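Local coordinates for 3-oxoacyl-[acyl-carrier-protein] synthase 2 (Rickettsia rickettsii, PDB 4JGA) that probably catalyses condensation of malonyl-[acyl-carrier protein] with a growing acyl chain, the elongation step of bacterial fatty acid synthesis, at residues Ile336-Val341 with Thr393-Val398; Lys38-Gly43 with Ser355-Ser360. All blocks are in the same frame, centred on the assembly; numbering follows the deposited sequence.

From the N terminus, the chain first passes through Lys-38 to Gly-43 at the end of helix 33-41. It then runs through most of the fold before reaching Ile-336 to Val-341 on helix 331-345. Strand 353-355 comes soon after and delivers Ser-355 to Ser-360, where contact 2 closes a loop with 311 residues between its ends and joins the two halves of the thiolase fold. Thr-393 to Val-398 then returns to helix 331-345, and contact 1 closes a much shorter loop of 51 residues within the C-terminal half. The four segments alternate, so the contacts cross. Contact 1 and contact 2 do not touch; their centres are about 19 Å apart.

Contact 1: Ile336-Val341 with Thr393-Val398; sequences IELAAV and TPMDEV
Val-398 N donates to Met-395 O over 3.2 Å, closing a type I beta turn from Met-395 to Val-398, and Leu-338 reaches across from its helix to meet three residues of that turn. One methyl, CD2 of Leu-338, does all the touching. Leu-338 CD2 lies 3.8 Å from CG2 of Val-398 and 3.9 Å from CB of Glu-397, and its side chain runs at about a right angle to both of theirs. The third partner is sulfur: SD of Met-395 stands 4.2 Å from Leu-338 CD2. With CG of Leu-338 anti to the backbone N (chi1 177°), the side chain extends off the helix toward the loop. Met-395 has CG held between its own backbone N and carbonyl carbon (chi1 57°); from there the chain runs extended and then bends at its last torsion. Only the base of Glu-397 takes part: its CB points toward the helix, but the chain, bent at chi2, carries the carboxylate farther from Leu-338. The contact is apolar and partly buried, with the leucine itself well covered.

Polar bonds flank it. Gln-342 NE2, further along helix 331-345, donates to Glu-397 O, while Asp-396 makes a salt bridge to Lys-247. Glu-337, next to Leu-338, accepts from His-326 N, Gly-327 N and Asn-418 ND2, the last belonging to a potassium ligand. Helix 331-345 packs on helix 300-312 through Ala-340 and Val-341 against Met-306, and on strand 353-355 through Leu-338 and Val-341 against Met-354.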
ATOM      1  N   ILE A 336      -6.899  23.453  11.750  1.00 13.44           N
ATOM      2  CA  ILE A 336      -7.911  22.420  11.789  1.00 12.92           C
ATOM      3  C   ILE A 336      -7.595  21.372  12.854  1.00 12.32           C
ATOM      4  O   ILE A 336      -8.491  20.976  13.632  1.00 12.27           O
ATOM      5  CB  ILE A 336      -8.085  21.785  10.403  1.00 12.52           C
ATOM      6  CG1 ILE A 336      -8.782  22.800   9.478  1.00 13.14           C
ATOM      7  CG2 ILE A 336      -8.901  20.518  10.484  1.00 12.04           C
ATOM      8  CD1 ILE A 336      -8.573  22.497   7.999  1.00 12.93           C
ATOM      9  N   GLU A 337      -6.337  20.941  12.894  1.00 11.82           N
ATOM     10  CA  GLU A 337      -5.903  19.961  13.895  1.00 11.47           C
ATOM     11  C   GLU A 337      -6.007  20.570  15.297  1.00 12.03           C
ATOM     12  O   GLU A 337      -6.514  19.943  16.216  1.00 11.94           O
ATOM     13  CB  GLU A 337      -4.478  19.479  13.649  1.00 11.10           C
ATOM     14  CG  GLU A 337      -4.048  18.435  14.677  1.00 10.82           C
ATOM     15  CD  GLU A 337      -2.699  17.822  14.385  1.00 10.60           C
ATOM     16  OE1 GLU A 337      -1.895  18.497  13.715  1.00 10.81           O
ATOM     17  OE2 GLU A 337      -2.425  16.680  14.852  1.00 10.17           O
ATOM     18  N   LEU A 338      -5.569  21.801  15.442  1.00 12.64           N
ATOM     19  CA  LEU A 338      -5.656  22.448  16.744  1.00 13.51           C
ATOM     20  C   LEU A 338      -7.110  22.505  17.255  1.00 14.05           C
ATOM     21  O   LEU A 338      -7.370  22.220  18.431  1.00 14.42           O
ATOM     22  CB  LEU A 338      -5.058  23.851  16.678  1.00 14.15           C
ATOM     23  CG  LEU A 338      -5.150  24.666  17.963  1.00 14.97           C
ATOM     24  CD1 LEU A 338      -4.192  24.098  18.984  1.00 14.90           C
ATOM     25  CD2 LEU A 338      -4.853  26.127  17.717  1.00 15.78           C
ATOM     26  N   ALA A 339      -8.043  22.903  16.389  1.00 14.32           N
ATOM     27  CA  ALA A 339      -9.451  23.049  16.792  1.00 14.86           C
ATOM     28  C   ALA A 339     -10.030  21.677  17.107  1.00 14.39           C
ATOM     29  O   ALA A 339     -10.731  21.529  18.120  1.00 14.92           O
ATOM     30  CB  ALA A 339     -10.280  23.787  15.737  1.00 15.13           C
ATOM     31  N   ALA A 340      -9.722  20.674  16.292  1.00 13.63           N
ATOM     32  CA  ALA A 340     -10.183  19.303  16.601  1.00 13.37           C
ATOM     33  C   ALA A 340      -9.630  18.772  17.954  1.00 13.63           C
ATOM     34  O   ALA A 340     -10.359  18.216  18.755  1.00 13.76           O
ATOM     35  CB  ALA A 340      -9.821  18.336  15.470  1.00 12.53           C
ATOM     36  N   VAL A 341      -8.332  18.972  18.188  1.00 13.86           N
ATOM     37  CA  VAL A 341      -7.710  18.624  19.463  1.00 14.22           C
ATOM     38  C   VAL A 341      -8.350  19.340  20.658  1.00 15.27           C
ATOM     39  O   VAL A 341      -8.726  18.716  21.652  1.00 15.06           O
ATOM     40  CB  VAL A 341      -6.187  18.872  19.402  1.00 14.11           C
ATOM     41  CG1 VAL A 341      -5.575  18.813  20.794  1.00 14.62           C
ATOM     42  CG2 VAL A 341      -5.543  17.850  18.469  1.00 13.28           C
ATOM     43  N   THR A 393       5.380  33.022  17.841  1.00 23.92           N
ATOM     44  CA  THR A 393       4.182  33.835  17.888  1.00 24.64           C
ATOM     45  C   THR A 393       2.960  32.943  17.671  1.00 23.66           C
ATOM     46  O   THR A 393       2.431  32.842  16.555  1.00 23.10           O
ATOM     47  CB  THR A 393       4.261  34.961  16.851  1.00 25.56           C
ATOM     48  OG1 THR A 393       5.592  35.482  16.840  1.00 26.28           O
ATOM     49  CG2 THR A 393       3.275  36.085  17.209  1.00 26.66           C
ATOM     50  N   PRO A 394       2.485  32.310  18.755  1.00 23.36           N
ATOM     51  CA  PRO A 394       1.431  31.304  18.582  1.00 22.32           C
ATOM     52  C   PRO A 394       0.153  31.906  17.993  1.00 22.71           C
ATOM     53  O   PRO A 394      -0.227  33.027  18.334  1.00 23.34           O
ATOM     54  CB  PRO A 394       1.185  30.780  20.012  1.00 22.43           C
ATOM     55  CG  PRO A 394       2.248  31.374  20.886  1.00 23.26           C
ATOM     56  CD  PRO A 394       2.781  32.591  20.174  1.00 24.04           C
ATOM     57  N   MET A 395      -0.529  31.152  17.134  1.00 22.02           N
ATOM     58  CA  MET A 395      -1.809  31.616  16.604  1.00 22.57           C
ATOM     59  C   MET A 395      -2.795  31.851  17.753  1.00 23.77           C
ATOM     60  O   MET A 395      -2.672  31.270  18.833  1.00 23.26           O
ATOM     61  CB  MET A 395      -2.381  30.654  15.540  1.00 21.30           C
ATOM     62  CG  MET A 395      -2.588  29.224  16.007  1.00 20.16           C
ATOM     63  SD  MET A 395      -2.810  28.082  14.633  1.00 18.55           S
ATOM     64  CE  MET A 395      -4.401  28.636  14.013  1.00 18.92           C
ATOM     65  N   ASP A 396      -3.755  32.738  17.515  1.00 25.42           N
ATOM     66  CA  ASP A 396      -4.664  33.210  18.558  1.00 27.00           C
ATOM     67  C   ASP A 396      -5.513  32.128  19.213  1.00 26.74           C
ATOM     68  O   ASP A 396      -5.839  32.215  20.412  1.00 27.75           O
ATOM     69  CB  ASP A 396      -5.599  34.288  17.987  1.00 27.94           C
ATOM     70  CG  ASP A 396      -4.886  35.611  17.731  1.00 29.30           C
ATOM     71  OD1 ASP A 396      -3.876  35.911  18.401  1.00 29.22           O
ATOM     72  OD2 ASP A 396      -5.376  36.362  16.867  1.00 30.61           O
ATOM     73  N   GLU A 397      -5.852  31.120  18.439  1.00 26.14           N
ATOM     74  CA  GLU A 397      -6.722  30.056  18.898  1.00 26.37           C
ATOM     75  C   GLU A 397      -6.061  29.117  19.935  1.00 25.31           C
ATOM     76  O   GLU A 397      -6.734  28.280  20.510  1.00 24.57           O
ATOM     77  CB  GLU A 397      -7.160  29.217  17.690  1.00 26.69           C
ATOM     78  CG  GLU A 397      -7.984  29.991  16.678  1.00 28.23           C
ATOM     79  CD  GLU A 397      -7.165  30.838  15.706  1.00 29.60           C
ATOM     80  OE1 GLU A 397      -5.930  31.044  15.864  1.00 29.96           O
ATOM     81  OE2 GLU A 397      -7.789  31.324  14.743  1.00 32.01           O
ATOM     82  N   VAL A 398      -4.757  29.222  20.138  1.00 24.62           N
ATOM     83  CA  VAL A 398      -4.062  28.282  21.010  1.00 24.32           C
ATOM     84  C   VAL A 398      -4.535  28.417  22.464  1.00 25.47           C
ATOM     85  O   VAL A 398      -4.543  29.522  23.014  1.00 26.44           O
ATOM     86  CB  VAL A 398      -2.536  28.444  20.928  1.00 23.58           C
ATOM     87  CG1 VAL A 398      -1.844  27.628  22.006  1.00 23.06           C
ATOM     88  CG2 VAL A 398      -2.053  28.020  19.547  1.00 22.82           C
TER

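Contact 2: Lys38-Gly43 with Ser355-Ser360; sequences KNIVDG and SSTKSS
Ile-40 carries the whole apolar contact, using two branches against two residues of the other segment. Its CG2 meets CG2 of Thr-357, methyl to methyl, at 4.1 Å, with the two side chains crossing at about a right angle. The longer branch takes a different course: CG1 lies anti to the carbonyl carbon (chi1 -73°) and a second bend (chi2 -68°) carries CD1 to Ser-360, where Ile-40 CD1 sits 3.8 Å from Ser-360 CB. Ser-360 is modelled in two conformers, so the 3.5 Å between Ile-40 CD1 and Ser-360 OG holds for one of them only and is doubtful as a fixed contact. The polar partner of that hydroxyl is Val-44 O, under the same reservation. Phe-375 of helix 368-382 packs on both Ile-40 and Thr-357, and Pro-386 also touches Ile-40, so the meeting is buried.

The contact joins the two halves of the thiolase fold, the end of helix 33-41 from the N-terminal half and the turn leading into helix 358-361 from the C-terminal half, just beyond edge strand 353-355; a bound potassium ion lies about 6 Å from the Thr-357 side chain, and Glu-372, one of its ligands, also touches Thr-357.

Backbone and capping bonds shape both partners. Helix 33-41 ends in a Schellman motif at Gly-43, whose positive phi (81°) suits glycine; Gly-43 N donates to Ile-40 O over 3.1 Å. On the other side Ser-356 OG accepts a capping bond from Lys-358 N at 3.2 Å, while Ser-359 OG donates to Ser-356 O at 2.8 Å, almost straight in line with the carbonyl.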
ATOM      1  N   LYS A  38      18.183  12.181  21.025  1.00 16.31           N
ATOM      2  CA  LYS A  38      18.946  13.230  21.718  1.00 17.40           C
ATOM      3  C   LYS A  38      18.766  14.575  21.005  1.00 17.40           C
ATOM      4  O   LYS A  38      18.516  15.596  21.650  1.00 17.92           O
ATOM      5  CB  LYS A  38      20.450  12.894  21.879  1.00 18.51           C
ATOM      6  N   ASN A  39      18.904  14.589  19.681  1.00 16.92           N
ATOM      7  CA  ASN A  39      18.769  15.849  18.936  1.00 17.12           C
ATOM      8  C   ASN A  39      17.378  16.459  18.959  1.00 16.57           C
ATOM      9  O   ASN A  39      17.237  17.689  19.086  1.00 16.77           O
ATOM     10  CB  ASN A  39      19.274  15.700  17.505  1.00 16.96           C
ATOM     11  CG  ASN A  39      20.787  15.690  17.452  1.00 18.16           C
ATOM     12  OD1 ASN A  39      21.443  16.283  18.298  1.00 19.19           O
ATOM     13  ND2 ASN A  39      21.335  15.015  16.483  1.00 18.14           N
ATOM     14  N   ILE A  40      16.353  15.603  18.885  1.00 15.84           N
ATOM     15  CA  ILE A  40      14.976  16.065  19.031  1.00 15.58           C
ATOM     16  C   ILE A  40      14.777  16.757  20.369  1.00 16.55           C
ATOM     17  O   ILE A  40      14.327  17.919  20.447  1.00 16.75           O
ATOM     18  CB  ILE A  40      13.976  14.905  18.913  1.00 14.74           C
ATOM     19  CG1 ILE A  40      13.869  14.420  17.455  1.00 14.04           C
ATOM     20  CG2 ILE A  40      12.615  15.289  19.482  1.00 14.64           C
ATOM     21  CD1 ILE A  40      13.239  15.400  16.477  1.00 13.76           C
ATOM     22  N   VAL A  41      15.132  16.054  21.431  1.00 17.22           N
ATOM     23  CA  VAL A  41      14.950  16.595  22.785  1.00 18.24           C
ATOM     24  C   VAL A  41      15.749  17.882  22.977  1.00 19.66           C
ATOM     25  O   VAL A  41      15.297  18.813  23.670  1.00 20.54           O
ATOM     26  CB  VAL A  41      15.283  15.494  23.816  1.00 18.54           C
ATOM     27  CG1 VAL A  41      15.522  16.046  25.195  1.00 19.92           C
ATOM     28  CG2 VAL A  41      14.144  14.468  23.842  1.00 17.83           C
ATOM     29  N   ASP A  42      16.956  17.933  22.402  1.00 20.13           N
ATOM     30  CA  ASP A  42      17.837  19.080  22.586  1.00 21.44           C
ATOM     31  C   ASP A  42      17.443  20.270  21.719  1.00 21.06           C
ATOM     32  O   ASP A  42      18.066  21.296  21.812  1.00 21.73           O
ATOM     33  CB  ASP A  42      19.296  18.706  22.300  1.00 22.36           C
ATOM     34  CG  ASP A  42      19.884  17.775  23.345  1.00 23.13           C
ATOM     35  OD1 ASP A  42      19.307  17.656  24.441  1.00 23.62           O
ATOM     36  OD2 ASP A  42      20.962  17.203  23.076  1.00 23.82           O
ATOM     37  N   GLY A  43      16.418  20.139  20.896  1.00 19.75           N
ATOM     38  CA  GLY A  43      15.956  21.259  20.122  1.00 19.74           C
ATOM     39  C   GLY A  43      16.779  21.507  18.868  1.00 19.67           C
ATOM     40  O   GLY A  43      16.780  22.607  18.355  1.00 19.87           O
ATOM     41  N   SER A 355       2.824  18.529  20.877  1.00 12.99           N
ATOM     42  CA  SER A 355       3.913  19.126  20.102  1.00 13.03           C
ATOM     43  C   SER A 355       4.036  18.477  18.720  1.00 12.19           C
ATOM     44  O   SER A 355       3.514  17.392  18.478  1.00 11.39           O
ATOM     45  CB  SER A 355       5.233  19.046  20.862  1.00 13.52           C
ATOM     46  OG  SER A 355       5.773  17.744  20.865  1.00 12.95           O
ATOM     47  N   SER A 356       4.668  19.217  17.803  1.00 12.25           N
ATOM     48  CA  SER A 356       4.990  18.706  16.491  1.00 11.57           C
ATOM     49  C   SER A 356       6.488  18.596  16.359  1.00 11.69           C
ATOM     50  O   SER A 356       7.223  19.596  16.422  1.00 12.42           O
ATOM     51  CB  SER A 356       4.476  19.601  15.385  1.00 11.73           C
ATOM     52  OG  SER A 356       4.951  19.095  14.151  1.00 11.38           O
ATOM     53  N   THR A 357       6.953  17.376  16.176  1.00 11.06           N
ATOM     54  CA  THR A 357       8.367  17.158  15.910  1.00 11.12           C
ATOM     55  C   THR A 357       8.733  17.440  14.456  1.00 10.96           C
ATOM     56  O   THR A 357       9.896  17.414  14.100  1.00 11.06           O
ATOM     57  CB  THR A 357       8.765  15.721  16.282  1.00 10.68           C
ATOM     58  OG1 THR A 357       7.771  14.800  15.802  1.00  9.82           O
ATOM     59  CG2 THR A 357       8.878  15.612  17.777  1.00 11.01           C
ATOM     60  N   LYS A 358       7.740  17.720  13.604  1.00 10.81           N
ATOM     61  CA  LYS A 358       8.034  18.161  12.240  1.00 10.78           C
ATOM     62  C   LYS A 358       8.693  19.546  12.285  1.00 11.45           C
ATOM     63  O   LYS A 358       9.298  19.968  11.322  1.00 11.54           O
ATOM     64  CB  LYS A 358       6.777  18.222  11.395  1.00 10.54           C
ATOM     65  CG  LYS A 358       6.098  16.875  11.150  1.00  9.92           C
ATOM     66  CD  LYS A 358       5.057  16.992  10.042  1.00  9.79           C
ATOM     67  CE  LYS A 358       4.454  15.665   9.621  1.00  9.27           C
ATOM     68  NZ  LYS A 358       3.783  14.993  10.748  1.00  9.10           N
ATOM     69  N   SER A 359       8.523  20.250  13.416  1.00 11.93           N
ATOM     70  CA  SER A 359       9.242  21.494  13.689  1.00 12.78           C
ATOM     71  C   SER A 359      10.765  21.306  13.622  1.00 13.13           C
ATOM     72  O   SER A 359      11.497  22.272  13.365  1.00 13.85           O
ATOM     73  CB  SER A 359       8.841  22.065  15.066  1.00 13.28           C
ATOM     74  OG  SER A 359       9.367  21.312  16.135  1.00 13.16           O
ATOM     75  N   SER A 360      11.230  20.072  13.848  1.00 12.68           N
ATOM     76  CA  SER A 360      12.659  19.775  13.811  0.60 13.03           C
ATOM     77  C   SER A 360      13.110  19.072  12.538  1.00 12.74           C
ATOM     78  O   SER A 360      14.135  19.445  11.959  1.00 13.28           O
ATOM     79  CB  SER A 360      13.090  18.941  14.996  0.60 12.96           C
ATOM     80  OG  SER A 360      14.272  18.252  14.671  0.60 12.90           O
TER